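PDB 2QVO: uncharacterized protein AF_1382 from Archaeoglobus fulgidus DSM 4304, which is of unknown function but has a fold resembling a winged helix, consistent with a role in DNA binding and perhaps transcription regulation. Local coordinates for residues E16-I21 with K79-I84. Sequence-based numbering, arbitrary orientation.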
loop_
_atom_site.group_PDB
_atom_site.type_symbol
_atom_site.label_atom_id
_atom_site.label_comp_id
_atom_site.label_asym_id
_atom_site.label_seq_id
_atom_site.Cartn_x
_atom_site.Cartn_y
_atom_site.Cartn_z
ATOM N N GLU A 16 -5.320 -3.382 2.701
ATOM C CA GLU A 16 -4.385 -3.318 3.826
ATOM C C GLU A 16 -2.997 -2.876 3.360
ATOM O O GLU A 16 -2.330 -2.113 4.060
ATOM C CB GLU A 16 -4.257 -4.669 4.536
ATOM C CG GLU A 16 -5.407 -5.026 5.472
ATOM C CD GLU A 16 -5.352 -6.485 5.926
ATOM O OE1 GLU A 16 -4.237 -7.069 5.975
ATOM O OE2 GLU A 16 -6.426 -7.047 6.230
ATOM N N ILE A 17 -2.567 -3.359 2.200
ATOM C CA ILE A 17 -1.272 -2.960 1.635
ATOM C C ILE A 17 -1.259 -1.461 1.299
ATOM O O ILE A 17 -0.347 -0.711 1.694
ATOM C CB ILE A 17 -0.878 -3.862 0.432
ATOM C CG1 ILE A 17 -0.620 -5.284 0.946
ATOM C CG2 ILE A 17 0.373 -3.337 -0.282
ATOM C CD1 ILE A 17 -0.736 -6.372 -0.106
ATOM N N LEU A 18 -2.298 -1.019 0.595
ATOM C CA LEU A 18 -2.406 0.379 0.225
ATOM C C LEU A 18 -2.415 1.320 1.425
ATOM O O LEU A 18 -1.725 2.347 1.401
ATOM C CB LEU A 18 -3.687 0.604 -0.597
ATOM C CG LEU A 18 -3.845 2.034 -1.112
ATOM C CD1 LEU A 18 -2.719 2.407 -2.075
ATOM C CD2 LEU A 18 -5.245 2.209 -1.772
ATOM N N MET A 19 -3.202 0.986 2.447
ATOM C CA MET A 19 -3.383 1.871 3.593
ATOM C C MET A 19 -2.126 1.826 4.451
ATOM O O MET A 19 -1.763 2.830 5.040
ATOM C CB MET A 19 -4.637 1.525 4.405
ATOM C CG MET A 19 -5.976 1.770 3.606
ATOM S SD MET A 19 -6.022 3.299 2.669
ATOM C CE MET A 19 -6.354 4.434 4.006
ATOM N N THR A 20 -1.449 0.676 4.471
ATOM C CA THR A 20 -0.138 0.584 5.159
ATOM C C THR A 20 0.898 1.535 4.573
ATOM O O THR A 20 1.607 2.228 5.316
ATOM C CB THR A 20 0.424 -0.870 5.164
ATOM O OG1 THR A 20 -0.472 -1.723 5.888
ATOM C CG2 THR A 20 1.798 -0.914 5.839
ATOM N N ILE A 21 1.002 1.572 3.247
ATOM C CA ILE A 21 1.904 2.504 2.569
ATOM C C ILE A 21 1.511 3.940 2.906
ATOM O O ILE A 21 2.362 4.769 3.210
ATOM C CB ILE A 21 1.880 2.295 1.028
ATOM C CG1 ILE A 21 2.268 0.852 0.678
ATOM C CG2 ILE A 21 2.800 3.304 0.292
ATOM C CD1 ILE A 21 1.957 0.467 -0.781
ATOM N N LYS A 79 -4.304 10.129 -3.477
ATOM C CA LYS A 79 -5.704 10.572 -3.553
ATOM C C LYS A 79 -6.661 9.411 -3.248
ATOM O O LYS A 79 -7.542 9.519 -2.398
ATOM C CB LYS A 79 -5.989 11.123 -4.945
ATOM C CG LYS A 79 -5.512 12.556 -5.206
ATOM C CD LYS A 79 -5.735 12.871 -6.680
ATOM C CE LYS A 79 -5.718 14.349 -6.987
ATOM N NZ LYS A 79 -6.067 14.562 -8.426
ATOM N N ILE A 80 -6.451 8.292 -3.931
ATOM C CA ILE A 80 -7.238 7.073 -3.695
ATOM C C ILE A 80 -7.197 6.639 -2.223
ATOM O O ILE A 80 -8.235 6.424 -1.604
ATOM C CB ILE A 80 -6.795 5.935 -4.632
ATOM C CG1 ILE A 80 -7.181 6.265 -6.079
ATOM C CG2 ILE A 80 -7.391 4.568 -4.182
ATOM C CD1 ILE A 80 -6.539 5.380 -7.113
ATOM N N ALA A 81 -5.998 6.539 -1.643
ATOM C CA ALA A 81 -5.894 6.152 -0.229
ATOM C C ALA A 81 -6.652 7.084 0.702
ATOM O O ALA A 81 -7.294 6.640 1.640
ATOM C CB ALA A 81 -4.422 6.045 0.202
ATOM N N GLN A 82 -6.553 8.384 0.458
ATOM C CA GLN A 82 -7.239 9.367 1.278
ATOM C C GLN A 82 -8.763 9.193 1.247
ATOM O O GLN A 82 -9.432 9.303 2.285
ATOM C CB GLN A 82 -6.830 10.770 0.839
ATOM C CG GLN A 82 -5.460 11.157 1.374
ATOM C CD GLN A 82 -4.877 12.409 0.740
ATOM O OE1 GLN A 82 -5.387 12.928 -0.264
ATOM N NE2 GLN A 82 -3.795 12.900 1.328
ATOM N N GLN A 83 -9.286 8.886 0.063
ATOM C CA GLN A 83 -10.722 8.661 -0.131
ATOM C C GLN A 83 -11.176 7.358 0.530
ATOM O O GLN A 83 -12.242 7.303 1.135
ATOM C CB GLN A 83 -11.073 8.663 -1.620
ATOM C CG GLN A 83 -10.862 9.998 -2.345
ATOM C CD GLN A 83 -11.991 10.995 -2.122
ATOM O OE1 GLN A 83 -13.178 10.662 -2.243
ATOM N NE2 GLN A 83 -11.626 12.230 -1.794
ATOM N N ILE A 84 -10.346 6.319 0.454
ATOM C CA ILE A 84 -10.642 5.066 1.145
ATOM C C ILE A 84 -10.666 5.260 2.674
ATOM O O ILE A 84 -11.535 4.728 3.373
ATOM C CB ILE A 84 -9.670 3.945 0.738
ATOM C CG1 ILE A 84 -9.918 3.535 -0.723
ATOM C CG2 ILE A 84 -9.824 2.756 1.681
ATOM C CD1 ILE A 84 -8.911 2.541 -1.302
#
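Glu-16 O is gripped twice by Thr-20, on a flank of helix 12-26 other than the one where Leu-18 and Met-19 meet Ala-81 and Ile-84. Thr-20 OG1 lies 2.6 Å from Glu-16 O, tilted 30° from the carbonyl plane, while Thr-20 N keeps the helical bond to Glu-16 O at 3.0 Å from the opposite face. The hydroxyl is thus satisfied within its own helix, and no hydrogen bond crosses to 79-84. The junction illustrates how two steeply inclined helices pack through a few apolar side chains: the segments' axes approach to 9.8 Å at 105°. The first side-chain bond of Leu-18 points at helix 75-90, and a chi1 of -176°, which sets CG opposite the backbone N, carries its CD2 branch to Ile-84 CD1 (3.7 Å) and Ile-80 CG2 (4.0 Å), the leucine and Ile-80 side chains running nearly perpendicular. Met-19 arrives differently. Bent at its second and third torsions, it brings SD within 4.0 Å of Ile-84 CG2 and its methyl CE to 3.4 Å from Ala-81 O; SD also lies alongside the methyl of Ala-81 (SD to CB 4.0 Å), where the backbones come closest. Met-59 covers Leu-18 and Ile-80, Tyr-22 adjoins Ala-81, and Leu-15 reaches Ile-84. Ile-17 and Ile-21 instead face helices 33-39 and 44-56, so helix 12-26 joins C-terminal helix 75-90, which follows strand 68-73, to the helical core, an order consistent with a winged helix.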